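Local atomic coordinates of isocitrate dehydrogenase [NAD] subunit 1 (Saccharomyces cerevisiae, PDB entry 3BLX), a protein that forms, with subunit 2, the octameric mitochondrial enzyme that oxidises and decarboxylates isocitrate to 2-oxoglutarate with NAD(+) in the citric acid cycle, and also binds RNA. Residues I103-A108 / E160-F165; I126-N131 / V232-S237; N131-F136 / V153-K158; A180-N185 / V211-V216. All blocks are in the same frame, centred on the assembly; numbering follows the deposited sequence.

In the fold
Contacts 1, 2 and 4 are built on part of one mixed sheet, with neighbouring strands in the order 105-111, 124-130, 232-235, 177-182, 210-215. Contact 1 lays helix 156-172 on the first; its centre is about 7 Å from that of contact 2, and Phe165 packs on Ile128. Contact 3 shares Asn131 with contact 2 and helix 156-172 with contact 1. Contacts 2 and 4, centres about 11 Å apart, are joined by a backbone hydrogen bond from Val181 N to Val234 O. Arg129 in contact 2 and Lys183 in contact 4 are, by similarity, substrate-binding and catalytic; Thr132 in contact 3 has its side chain about 4 Å from that of Arg98, which probably also binds substrate.

Contact 1: I103-A108 / E160-F165; sequences IYANVA and ERIARF
Tyr104 offers one face of its ring to Arg161, which lies along it from the ring centre to its CB. Arg161 CD sits over the middle of the ring, 3.5 Å from the Tyr104 centroid, a CH-pi contact, and the guanidinium beyond it is stacked flat, its plane turned only 7° from that of the ring. Arg161 CZ is 4.1 Å from the Tyr104 centroid, an off-centre cation-pi pair displaced toward CG and CD1. A bend at chi3 (-45°) lays the end of the arginine back over the phenol, and a salt bridge from NH1 to Asp102 holds it there.

Phe165 meets the strand in another way. Its CG is anti to the backbone N (chi1 178°), which carries the ring out from helix 156-172 until one face lies under Ala105, whose CB is 3.7 Å from the Phe165 centroid and almost exactly on the ring normal. Val107 CG2 comes to the same ring obliquely, 3.7 Å from Phe165 CE2. Beside the two rings, Ile162 CD1 reaches the edge of the Tyr104 ring and touches Ala105 CB at 3.6 Å.

The helix thus packs on the start of strand 105-111, where Tyr104 and Ala105 form a classic beta bulge opposite Phe262. Without the phenol, as with an alanine at Tyr104, the Arg161 guanidinium is likely to lose its stacking surface and turn more freely about its tie to Asp102. The cationic stack and the mainly apolar patch around Ala105 suggest that dispersion and cation-pi attraction hold helix to strand, with Asp102 probably balancing the charge of Arg161.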
loop_
_atom_site.group_PDB
_atom_site.type_symbol
_atom_site.label_atom_id
_atom_site.label_comp_id
_atom_site.label_asym_id
_atom_site.label_seq_id
_atom_site.Cartn_x
_atom_site.Cartn_y
_atom_site.Cartn_z
ATOM N N ILE E 103 -1.983 -14.801 12.244
ATOM C CA ILE E 103 -1.688 -15.146 13.628
ATOM C C ILE E 103 -0.653 -16.249 13.613
ATOM O O ILE E 103 -0.952 -17.381 13.240
ATOM C CB ILE E 103 -2.955 -15.619 14.323
ATOM C CG1 ILE E 103 -3.924 -14.437 14.459
ATOM C CG2 ILE E 103 -2.643 -16.153 15.673
ATOM C CD1 ILE E 103 -5.266 -14.807 15.031
ATOM N N TYR E 104 0.571 -15.930 14.018
ATOM C CA TYR E 104 1.727 -16.767 13.680
ATOM C C TYR E 104 2.404 -17.439 14.857
ATOM O O TYR E 104 3.356 -18.219 14.702
ATOM C CB TYR E 104 2.788 -15.933 12.939
ATOM C CG TYR E 104 3.380 -14.790 13.748
ATOM C CD1 TYR E 104 2.889 -13.492 13.621
ATOM C CD2 TYR E 104 4.422 -15.006 14.639
ATOM C CE1 TYR E 104 3.406 -12.436 14.368
ATOM C CE2 TYR E 104 4.951 -13.945 15.403
ATOM C CZ TYR E 104 4.448 -12.663 15.252
ATOM O OH TYR E 104 4.982 -11.608 15.979
ATOM N N ALA E 105 1.941 -17.130 16.049
ATOM C CA ALA E 105 2.624 -17.656 17.219
ATOM C C ALA E 105 1.636 -18.307 18.159
ATOM O O ALA E 105 0.761 -17.645 18.697
ATOM C CB ALA E 105 3.384 -16.538 17.928
ATOM N N ASN E 106 1.762 -19.612 18.321
ATOM C CA ASN E 106 0.924 -20.327 19.254
ATOM C C ASN E 106 1.714 -20.549 20.558
ATOM O O ASN E 106 2.831 -20.975 20.516
ATOM C CB ASN E 106 0.387 -21.628 18.637
ATOM C CG ASN E 106 -0.220 -22.569 19.693
ATOM O OD1 ASN E 106 0.120 -23.758 19.772
ATOM N ND2 ASN E 106 -1.106 -22.026 20.526
ATOM N N VAL E 107 1.145 -20.184 21.700
ATOM C CA VAL E 107 1.808 -20.333 22.980
ATOM C C VAL E 107 0.971 -21.253 23.869
ATOM O O VAL E 107 -0.232 -21.070 23.990
ATOM C CB VAL E 107 1.893 -19.007 23.727
ATOM C CG1 VAL E 107 2.792 -19.159 24.924
ATOM C CG2 VAL E 107 2.402 -17.921 22.826
ATOM N N ALA E 108 1.614 -22.240 24.486
ATOM C CA ALA E 108 0.968 -23.090 25.472
ATOM C C ALA E 108 1.741 -23.069 26.801
ATOM O O ALA E 108 2.970 -23.200 26.850
ATOM C CB ALA E 108 0.820 -24.486 24.959
ATOM N N GLU E 160 12.410 -15.644 11.686
ATOM C CA GLU E 160 12.857 -14.484 12.451
ATOM C C GLU E 160 11.760 -13.948 13.380
ATOM O O GLU E 160 12.024 -13.676 14.556
ATOM C CB GLU E 160 13.368 -13.390 11.516
ATOM C CG GLU E 160 14.785 -13.662 10.961
ATOM C CD GLU E 160 15.285 -12.544 10.021
ATOM O OE1 GLU E 160 14.600 -11.491 9.911
ATOM O OE2 GLU E 160 16.356 -12.725 9.390
ATOM N N ARG E 161 10.543 -13.790 12.853
ATOM C CA ARG E 161 9.388 -13.399 13.668
ATOM C C ARG E 161 9.246 -14.301 14.884
ATOM O O ARG E 161 9.086 -13.822 16.022
ATOM C CB ARG E 161 8.094 -13.553 12.896
ATOM C CG ARG E 161 7.527 -12.327 12.399
ATOM C CD ARG E 161 6.045 -12.509 12.072
ATOM N NE ARG E 161 5.705 -13.728 11.328
ATOM C CZ ARG E 161 4.659 -13.787 10.508
ATOM N NH1 ARG E 161 3.942 -12.692 10.322
ATOM N NH2 ARG E 161 4.351 -14.896 9.852
ATOM N N ILE E 162 9.264 -15.614 14.644
ATOM C CA ILE E 162 8.941 -16.516 15.730
ATOM C C ILE E 162 10.068 -16.478 16.765
ATOM O O ILE E 162 9.829 -16.568 17.961
ATOM C CB ILE E 162 8.563 -17.949 15.261
ATOM C CG1 ILE E 162 7.704 -18.610 16.334
ATOM C CG2 ILE E 162 9.789 -18.794 14.973
ATOM C CD1 ILE E 162 6.494 -17.770 16.712
ATOM N N ALA E 163 11.292 -16.277 16.305
ATOM C CA ALA E 163 12.421 -16.099 17.219
ATOM C C ALA E 163 12.238 -14.858 18.091
ATOM O O ALA E 163 12.420 -14.909 19.305
ATOM C CB ALA E 163 13.703 -15.978 16.453
ATOM N N ARG E 164 11.898 -13.732 17.469
ATOM C CA ARG E 164 11.817 -12.502 18.235
ATOM C C ARG E 164 10.636 -12.607 19.159
ATOM O O ARG E 164 10.660 -12.096 20.286
ATOM C CB ARG E 164 11.708 -11.266 17.339
ATOM C CG ARG E 164 12.974 -11.060 16.540
ATOM C CD ARG E 164 12.984 -9.753 15.772
ATOM N NE ARG E 164 14.305 -9.579 15.179
ATOM C CZ ARG E 164 14.574 -9.731 13.889
ATOM N NH1 ARG E 164 13.610 -10.025 13.010
ATOM N NH2 ARG E 164 15.815 -9.568 13.471
ATOM N N PHE E 165 9.603 -13.296 18.699
ATOM C CA PHE E 165 8.434 -13.464 19.546
ATOM C C PHE E 165 8.809 -14.226 20.814
ATOM O O PHE E 165 8.468 -13.817 21.925
ATOM C CB PHE E 165 7.309 -14.209 18.838
ATOM C CG PHE E 165 6.130 -14.424 19.714
ATOM C CD1 PHE E 165 5.092 -13.504 19.733
ATOM C CD2 PHE E 165 6.084 -15.512 20.578
ATOM C CE1 PHE E 165 4.011 -13.678 20.584
ATOM C CE2 PHE E 165 5.017 -15.701 21.434
ATOM C CZ PHE E 165 3.971 -14.775 21.439
#

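Contact 2: I126-N131 / V232-S237; sequences IVIREN and VLVTPS
Ile126 and Val232 begin a parallel strand pair inside the large mixed sheet of the isocitrate and isopropylmalate dehydrogenase fold, and the ladder runs on through Val127 with Leu233, Ile128 with Val234 and Arg129 with Thr235. Four backbone hydrogen bonds link the strands: Leu233 N to Ile126 O, Ile128 N to Leu233 O at 2.7 Å and nearly straight (174°), Thr235 N to Ile128 O, and Glu130 N to Thr235 O. CA-H...O contacts fill the intervals, the Val234 CA to Ile128 O distance being 3.3 Å.

On one face Ile128 CD1 crosses to Val232 CG1 at 4.0 Å, while Ile126 CB meets Val232 CG2 at 4.1 Å. Helix 156-172 covers this apolar side, with Phe165 and Ala166 against Ile128. The other face carries Val127, Leu233, Arg129 and Thr235. There Arg129, which by similarity binds substrate, passes its CB beside Thr235 OG1 at 3.8 Å and its CD beside Ser237 O at 3.7 Å.

Behind this first layer, Glu130 OE2 is hydrogen-bonded to Thr132 and Ser237 OG to Glu133 O and Glu135 N, so the end of strand 124-130 and the start of helix 237-251 are both tied to the loop 131-136. With a valine at Thr235 the side-chain tie to Pro236 is gone, and the turn into helix 237-251 is likely to be less firmly set. That tie runs from Thr235 OG1 to Pro236 O, 3.1 Å away, with the hydroxyl oxygen tilted 24° from the carbonyl plane.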
loop_
_atom_site.group_PDB
_atom_site.type_symbol
_atom_site.label_atom_id
_atom_site.label_comp_id
_atom_site.label_asym_id
_atom_site.label_seq_id
_atom_site.Cartn_x
_atom_site.Cartn_y
_atom_site.Cartn_z
ATOM N N ILE E 126 7.065 -23.617 28.802
ATOM C CA ILE E 126 6.294 -22.875 27.829
ATOM C C ILE E 126 6.722 -23.338 26.449
ATOM O O ILE E 126 7.911 -23.378 26.162
ATOM C CB ILE E 126 6.604 -21.409 27.966
ATOM C CG1 ILE E 126 6.171 -20.951 29.344
ATOM C CG2 ILE E 126 5.927 -20.579 26.856
ATOM C CD1 ILE E 126 6.471 -19.503 29.587
ATOM N N VAL E 127 5.755 -23.718 25.620
ATOM C CA VAL E 127 6.038 -24.161 24.272
ATOM C C VAL E 127 5.488 -23.128 23.305
ATOM O O VAL E 127 4.298 -22.807 23.322
ATOM C CB VAL E 127 5.434 -25.560 23.980
ATOM C CG1 VAL E 127 5.550 -25.898 22.493
ATOM C CG2 VAL E 127 6.116 -26.627 24.833
ATOM N N ILE E 128 6.368 -22.566 22.489
ATOM C CA ILE E 128 5.963 -21.568 21.490
ATOM C C ILE E 128 6.165 -22.205 20.129
ATOM O O ILE E 128 7.273 -22.617 19.802
ATOM C CB ILE E 128 6.800 -20.272 21.607
ATOM C CG1 ILE E 128 6.480 -19.532 22.899
ATOM C CG2 ILE E 128 6.571 -19.371 20.425
ATOM C CD1 ILE E 128 7.395 -18.409 23.218
ATOM N N ARG E 129 5.101 -22.331 19.347
ATOM C CA ARG E 129 5.253 -22.941 18.033
ATOM C C ARG E 129 4.850 -22.021 16.860
ATOM O O ARG E 129 3.916 -21.232 16.967
ATOM C CB ARG E 129 4.560 -24.306 17.983
ATOM C CG ARG E 129 3.125 -24.276 17.578
ATOM C CD ARG E 129 2.770 -25.535 16.827
ATOM N NE ARG E 129 1.464 -25.400 16.198
ATOM C CZ ARG E 129 0.323 -25.652 16.832
ATOM N NH1 ARG E 129 0.355 -26.059 18.100
ATOM N NH2 ARG E 129 -0.844 -25.504 16.206
ATOM N N GLU E 130 5.594 -22.119 15.762
ATOM C CA GLU E 130 5.350 -21.347 14.568
ATOM C C GLU E 130 4.075 -21.841 13.912
ATOM O O GLU E 130 3.890 -23.036 13.777
ATOM C CB GLU E 130 6.532 -21.500 13.601
ATOM C CG GLU E 130 6.725 -20.322 12.642
ATOM C CD GLU E 130 5.631 -20.207 11.566
ATOM O OE1 GLU E 130 5.247 -21.253 10.979
ATOM O OE2 GLU E 130 5.165 -19.060 11.313
ATOM N N ASN E 131 3.213 -20.916 13.481
ATOM C CA ASN E 131 1.860 -21.281 13.060
ATOM C C ASN E 131 1.450 -20.923 11.605
ATOM O O ASN E 131 0.267 -20.979 11.259
ATOM C CB ASN E 131 0.845 -20.714 14.084
ATOM C CG ASN E 131 -0.582 -21.199 13.847
ATOM O OD1 ASN E 131 -0.860 -22.408 13.781
ATOM N ND2 ASN E 131 -1.499 -20.253 13.719
ATOM N N VAL E 232 11.694 -22.220 28.046
ATOM C CA VAL E 232 10.879 -21.898 26.906
ATOM C C VAL E 232 11.351 -22.708 25.711
ATOM O O VAL E 232 12.516 -22.629 25.341
ATOM C CB VAL E 232 10.973 -20.412 26.594
ATOM C CG1 VAL E 232 10.335 -20.131 25.269
ATOM C CG2 VAL E 232 10.296 -19.600 27.672
ATOM N N LEU E 233 10.465 -23.514 25.131
ATOM C CA LEU E 233 10.765 -24.209 23.878
ATOM C C LEU E 233 10.166 -23.482 22.653
ATOM O O LEU E 233 8.996 -23.099 22.675
ATOM C CB LEU E 233 10.250 -25.631 23.950
ATOM C CG LEU E 233 10.869 -26.451 25.077
ATOM C CD1 LEU E 233 10.252 -27.859 25.144
ATOM C CD2 LEU E 233 12.343 -26.536 24.813
ATOM N N VAL E 234 10.968 -23.266 21.604
ATOM C CA VAL E 234 10.485 -22.716 20.329
ATOM C C VAL E 234 10.644 -23.754 19.237
ATOM O O VAL E 234 11.736 -24.259 19.037
ATOM C CB VAL E 234 11.318 -21.542 19.860
ATOM C CG1 VAL E 234 10.486 -20.672 18.947
ATOM C CG2 VAL E 234 11.819 -20.756 21.032
ATOM N N THR E 235 9.568 -24.077 18.530
ATOM C CA THR E 235 9.640 -25.119 17.520
ATOM C C THR E 235 8.809 -24.772 16.304
ATOM O O THR E 235 7.881 -23.974 16.382
ATOM C CB THR E 235 9.133 -26.466 18.059
ATOM O OG1 THR E 235 7.713 -26.427 18.182
ATOM C CG2 THR E 235 9.691 -26.725 19.431
ATOM N N PRO E 236 9.158 -25.366 15.164
ATOM C CA PRO E 236 8.354 -25.300 13.946
ATOM C C PRO E 236 6.975 -25.902 14.205
ATOM O O PRO E 236 6.742 -26.563 15.215
ATOM C CB PRO E 236 9.129 -26.191 12.973
ATOM C CG PRO E 236 10.528 -26.187 13.481
ATOM C CD PRO E 236 10.406 -26.120 14.965
ATOM N N SER E 237 6.065 -25.672 13.279
ATOM C CA SER E 237 4.742 -26.261 13.355
ATOM C C SER E 237 4.734 -27.768 13.691
ATOM O O SER E 237 3.990 -28.203 14.572
ATOM C CB SER E 237 4.023 -26.028 12.030
ATOM O OG SER E 237 4.883 -26.336 10.927
#

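Contact 3: N131-F136 / V153-K158; sequences NTEGEF and VMTRPK
Glu133 runs its extended side chain across the end of strand 147-155, its CG passing beside Val153 O and its carboxylate reaching Thr155. OE1 accepts from the hydroxyl, with Thr155 OG1 2.9 Å from Glu133 OE1 on its syn lone pair, while OE2 takes a weak but fairly straight bond from Thr155 N (165°). Next to it, the backbone adds its own link, Gly134 N to Val153 O at 3.3 Å.

Thr155 stands at the N-cap of helix 156-172: with OG1 placed between the backbone N and the carbonyl carbon (chi1 86°), the hydroxyl can give to Glu133 and also receive a weak capping bond from Lys158 N. The carboxylate is therefore set at the N-terminal end of a helix, where the helix dipole would be expected to stabilise its negative charge. Beside it, Val153, Met154 and Thr155 pair antiparallel with a strand of a neighbouring subunit 2, so the loop 131-136 is fastened to a sheet that crosses the subunit interface.

Lys158 flanks the carboxylate with its aliphatic part, CB lying beside Glu133 OE1. Bends at chi2 and chi4 bring NZ round to Thr132 OG1, a weak bond of 3.4 Å, and the ion pair of Lys158 NZ with Glu133 OE1 is long, at 4.0 Å. Thr132 OG1 has a firmer partner in Glu130 OE2.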
loop_
_atom_site.group_PDB
_atom_site.type_symbol
_atom_site.label_atom_id
_atom_site.label_comp_id
_atom_site.label_asym_id
_atom_site.label_seq_id
_atom_site.Cartn_x
_atom_site.Cartn_y
_atom_site.Cartn_z
ATOM N N ASN E 131 3.213 -20.916 13.481
ATOM C CA ASN E 131 1.860 -21.281 13.060
ATOM C C ASN E 131 1.450 -20.923 11.605
ATOM O O ASN E 131 0.267 -20.979 11.259
ATOM C CB ASN E 131 0.845 -20.714 14.084
ATOM C CG ASN E 131 -0.582 -21.199 13.847
ATOM O OD1 ASN E 131 -0.860 -22.408 13.781
ATOM N ND2 ASN E 131 -1.499 -20.253 13.719
ATOM N N THR E 132 2.395 -20.582 10.736
ATOM C CA THR E 132 1.981 -20.179 9.393
ATOM C C THR E 132 2.646 -20.937 8.245
ATOM O O THR E 132 2.272 -20.761 7.089
ATOM C CB THR E 132 2.149 -18.649 9.159
ATOM O OG1 THR E 132 3.504 -18.254 9.401
ATOM C CG2 THR E 132 1.250 -17.864 10.069
ATOM N N GLU E 133 3.593 -21.801 8.588
ATOM C CA GLU E 133 4.500 -22.407 7.621
ATOM C C GLU E 133 4.647 -23.893 7.930
ATOM O O GLU E 133 3.964 -24.403 8.797
ATOM C CB GLU E 133 5.861 -21.776 7.822
ATOM C CG GLU E 133 6.568 -21.431 6.610
ATOM C CD GLU E 133 7.763 -20.551 6.930
ATOM O OE1 GLU E 133 7.964 -19.569 6.180
ATOM O OE2 GLU E 133 8.478 -20.822 7.942
ATOM N N GLY E 134 5.576 -24.566 7.257
ATOM C CA GLY E 134 5.785 -25.985 7.453
ATOM C C GLY E 134 4.519 -26.776 7.190
ATOM O O GLY E 134 3.977 -26.762 6.080
ATOM N N GLU E 135 4.057 -27.454 8.231
ATOM C CA GLU E 135 2.837 -28.252 8.187
ATOM C C GLU E 135 1.635 -27.465 7.649
ATOM O O GLU E 135 0.796 -28.004 6.934
ATOM C CB GLU E 135 2.532 -28.808 9.587
ATOM C CG GLU E 135 1.372 -29.789 9.636
ATOM C CD GLU E 135 1.336 -30.630 10.910
ATOM O OE1 GLU E 135 2.415 -30.985 11.443
ATOM O OE2 GLU E 135 0.212 -30.956 11.360
ATOM N N PHE E 136 1.573 -26.175 7.962
ATOM C CA PHE E 136 0.400 -25.367 7.672
ATOM C C PHE E 136 0.380 -24.625 6.332
ATOM O O PHE E 136 -0.562 -23.869 6.074
ATOM C CB PHE E 136 0.170 -24.367 8.792
ATOM C CG PHE E 136 0.027 -25.005 10.125
ATOM C CD1 PHE E 136 0.903 -24.694 11.145
ATOM C CD2 PHE E 136 -0.983 -25.940 10.362
ATOM C CE1 PHE E 136 0.761 -25.307 12.389
ATOM C CE2 PHE E 136 -1.116 -26.552 11.592
ATOM C CZ PHE E 136 -0.257 -26.237 12.607
ATOM N N VAL E 153 7.624 -25.511 3.022
ATOM C CA VAL E 153 8.643 -24.453 3.064
ATOM C C VAL E 153 8.974 -23.936 4.457
ATOM O O VAL E 153 8.160 -23.944 5.358
ATOM C CB VAL E 153 8.289 -23.236 2.191
ATOM C CG1 VAL E 153 8.074 -23.647 0.744
ATOM C CG2 VAL E 153 7.077 -22.549 2.742
ATOM N N MET E 154 10.206 -23.510 4.621
ATOM C CA MET E 154 10.679 -22.900 5.846
ATOM C C MET E 154 11.385 -21.651 5.352
ATOM O O MET E 154 12.276 -21.743 4.508
ATOM C CB MET E 154 11.699 -23.826 6.518
ATOM C CG MET E 154 12.547 -23.196 7.632
ATOM S SD MET E 154 11.891 -23.560 9.275
ATOM C CE MET E 154 11.410 -25.299 9.118
ATOM N N THR E 155 10.990 -20.483 5.837
ATOM C CA THR E 155 11.574 -19.250 5.307
ATOM C C THR E 155 12.140 -18.393 6.415
ATOM O O THR E 155 11.657 -18.417 7.533
ATOM C CB THR E 155 10.567 -18.399 4.500
ATOM O OG1 THR E 155 9.822 -17.535 5.377
ATOM C CG2 THR E 155 9.617 -19.271 3.689
ATOM N N ARG E 156 13.140 -17.596 6.092
ATOM C CA ARG E 156 13.847 -16.863 7.121
ATOM C C ARG E 156 13.002 -15.748 7.763
ATOM O O ARG E 156 13.040 -15.549 8.979
ATOM C CB ARG E 156 15.229 -16.371 6.619
ATOM C CG ARG E 156 15.340 -14.901 6.288
ATOM C CD ARG E 156 16.795 -14.504 5.973
ATOM N NE ARG E 156 17.718 -14.817 7.066
ATOM C CZ ARG E 156 18.632 -15.793 7.025
ATOM N NH1 ARG E 156 18.777 -16.560 5.921
ATOM N NH2 ARG E 156 19.415 -16.004 8.092
ATOM N N PRO E 157 12.203 -15.028 6.968
ATOM C CA PRO E 157 11.384 -14.007 7.641
ATOM C C PRO E 157 10.387 -14.614 8.632
ATOM O O PRO E 157 10.235 -14.080 9.731
ATOM C CB PRO E 157 10.631 -13.323 6.487
ATOM C CG PRO E 157 11.420 -13.669 5.254
ATOM C CD PRO E 157 11.999 -15.031 5.508
ATOM N N LYS E 158 9.718 -15.704 8.265
ATOM C CA LYS E 158 8.816 -16.335 9.219
ATOM C C LYS E 158 9.587 -16.834 10.439
ATOM O O LYS E 158 9.109 -16.705 11.568
ATOM C CB LYS E 158 7.995 -17.462 8.595
ATOM C CG LYS E 158 6.606 -17.058 8.180
ATOM C CD LYS E 158 6.552 -16.485 6.779
ATOM C CE LYS E 158 5.104 -16.377 6.287
ATOM N NZ LYS E 158 4.437 -17.716 6.157
#

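Contact 4: A180-N185 / V211-V216; sequences AVHKAN and VSSIIV
This is a parallel strand pairing within a beta-alpha-beta unit, in which helix 190-205 connects strand 177-182 to its neighbour, strand 210-215. Ala180 pairs with Ser213, Val181 with Ile214 and His182 with Ile215. Backbone hydrogen bonds join Ala180 N to Ser212 O, Ile214 N to Ala180 O and His182 N to Ile214 O; the shortest, Val216 N to His182 O at 2.7 Å, is bent (132°) where the second strand gives way to helix 216-225.

Val181 CG2 lies beside Ile214 CG2 at 3.8 Å, both side chains pointing the same way, and Val181 CG1 meets Val216 CB at 3.7 Å, crossing at about a right angle. The His182 ring turns back over the neighbouring strand, Ile214 O above one face and Ser213 CB at its edge, 3.6 Å from NE2. In the ring plane, Ala184 N gives a hydrogen bond to His182 ND1 at 2.9 Å, which helps fix the rotation of the ring.

Lys183, critical for catalysis by similarity, rests its CD on Val216 CG1 (3.8 Å), and its NZ has long, weak ion pairs with Asp217 and with Asp248 of a neighbouring subunit 2. The stem thus rests on apolar packing, while the weak pairing suggests that the amino end lies in an acidic setting shared by two chains.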
loop_
_atom_site.group_PDB
_atom_site.type_symbol
_atom_site.label_atom_id
_atom_site.label_comp_id
_atom_site.label_asym_id
_atom_site.label_seq_id
_atom_site.Cartn_x
_atom_site.Cartn_y
_atom_site.Cartn_z
ATOM N N ALA E 180 15.696 -23.779 21.044
ATOM C CA ALA E 180 15.125 -24.150 19.758
ATOM C C ALA E 180 15.097 -25.667 19.565
ATOM O O ALA E 180 16.110 -26.349 19.733
ATOM C CB ALA E 180 15.892 -23.491 18.636
ATOM N N VAL E 181 13.933 -26.188 19.204
ATOM C CA VAL E 181 13.756 -27.607 18.949
ATOM C C VAL E 181 13.658 -27.837 17.444
ATOM O O VAL E 181 12.825 -27.244 16.780
ATOM C CB VAL E 181 12.467 -28.154 19.641
ATOM C CG1 VAL E 181 12.235 -29.615 19.272
ATOM C CG2 VAL E 181 12.554 -27.989 21.145
ATOM N N HIS E 182 14.491 -28.717 16.912
ATOM C CA HIS E 182 14.574 -28.868 15.469
ATOM C C HIS E 182 15.070 -30.265 15.100
ATOM O O HIS E 182 15.393 -31.079 15.975
ATOM C CB HIS E 182 15.591 -27.875 14.970
ATOM C CG HIS E 182 16.941 -28.089 15.560
ATOM N ND1 HIS E 182 17.822 -29.035 15.077
ATOM C CD2 HIS E 182 17.556 -27.505 16.617
ATOM C CE1 HIS E 182 18.929 -29.008 15.801
ATOM N NE2 HIS E 182 18.794 -28.086 16.739
ATOM N N LYS E 183 15.146 -30.533 13.803
ATOM C CA LYS E 183 15.675 -31.796 13.312
ATOM C C LYS E 183 16.793 -31.528 12.288
ATOM O O LYS E 183 16.781 -32.066 11.183
ATOM C CB LYS E 183 14.538 -32.622 12.692
ATOM C CG LYS E 183 14.683 -34.136 12.790
ATOM C CD LYS E 183 13.324 -34.815 12.643
ATOM C CE LYS E 183 13.446 -36.334 12.729
ATOM N NZ LYS E 183 14.324 -36.779 13.856
ATOM N N ALA E 184 17.761 -30.692 12.659
ATOM C CA ALA E 184 18.814 -30.274 11.727
ATOM C C ALA E 184 19.823 -31.367 11.377
ATOM O O ALA E 184 20.608 -31.221 10.442
ATOM C CB ALA E 184 19.539 -29.039 12.256
ATOM N N ASN E 185 19.812 -32.455 12.139
ATOM C CA ASN E 185 20.690 -33.585 11.861
ATOM C C ASN E 185 20.340 -34.260 10.527
ATOM O O ASN E 185 21.220 -34.752 9.818
ATOM C CB ASN E 185 20.676 -34.586 13.030
ATOM C CG ASN E 185 19.272 -35.085 13.371
ATOM O OD1 ASN E 185 18.275 -34.395 13.134
ATOM N ND2 ASN E 185 19.193 -36.289 13.944
ATOM N N VAL E 211 20.471 -19.072 25.003
ATOM C CA VAL E 211 19.968 -19.804 23.846
ATOM C C VAL E 211 20.577 -21.201 23.800
ATOM O O VAL E 211 21.679 -21.405 24.274
ATOM C CB VAL E 211 20.348 -19.112 22.548
ATOM C CG1 VAL E 211 19.351 -19.489 21.460
ATOM C CG2 VAL E 211 20.393 -17.603 22.749
ATOM N N SER E 212 19.862 -22.160 23.224
ATOM C CA SER E 212 20.377 -23.519 23.120
ATOM C C SER E 212 19.602 -24.274 22.052
ATOM O O SER E 212 18.638 -23.758 21.501
ATOM C CB SER E 212 20.298 -24.246 24.470
ATOM O OG SER E 212 19.187 -23.798 25.255
ATOM N N SER E 213 20.025 -25.492 21.759
ATOM C CA SER E 213 19.420 -26.246 20.681
ATOM C C SER E 213 19.289 -27.681 21.125
ATOM O O SER E 213 20.083 -28.189 21.931
ATOM C CB SER E 213 20.285 -26.213 19.408
ATOM O OG SER E 213 20.538 -24.879 19.001
ATOM N N ILE E 214 18.291 -28.351 20.576
ATOM C CA ILE E 214 18.126 -29.743 20.886
ATOM C C ILE E 214 17.405 -30.398 19.732
ATOM O O ILE E 214 16.462 -29.843 19.171
ATOM C CB ILE E 214 17.377 -29.910 22.220
ATOM C CG1 ILE E 214 17.379 -31.374 22.681
ATOM C CG2 ILE E 214 15.972 -29.300 22.137
ATOM C CD1 ILE E 214 16.949 -31.513 24.139
ATOM N N ILE E 215 17.891 -31.561 19.348
ATOM C CA ILE E 215 17.248 -32.325 18.310
ATOM C C ILE E 215 15.942 -32.819 18.874
ATOM O O ILE E 215 15.865 -33.177 20.056
ATOM C CB ILE E 215 18.146 -33.479 17.863
ATOM C CG1 ILE E 215 19.476 -32.905 17.372
ATOM C CG2 ILE E 215 17.484 -34.255 16.762
ATOM C CD1 ILE E 215 20.554 -33.935 17.174
ATOM N N VAL E 216 14.912 -32.828 18.040
ATOM C CA VAL E 216 13.548 -33.036 18.528
ATOM C C VAL E 216 13.304 -34.415 19.166
ATOM O O VAL E 216 12.614 -34.513 20.191
ATOM C CB VAL E 216 12.510 -32.762 17.421
ATOM C CG1 VAL E 216 12.734 -33.710 16.246
ATOM C CG2 VAL E 216 11.101 -32.888 17.967
#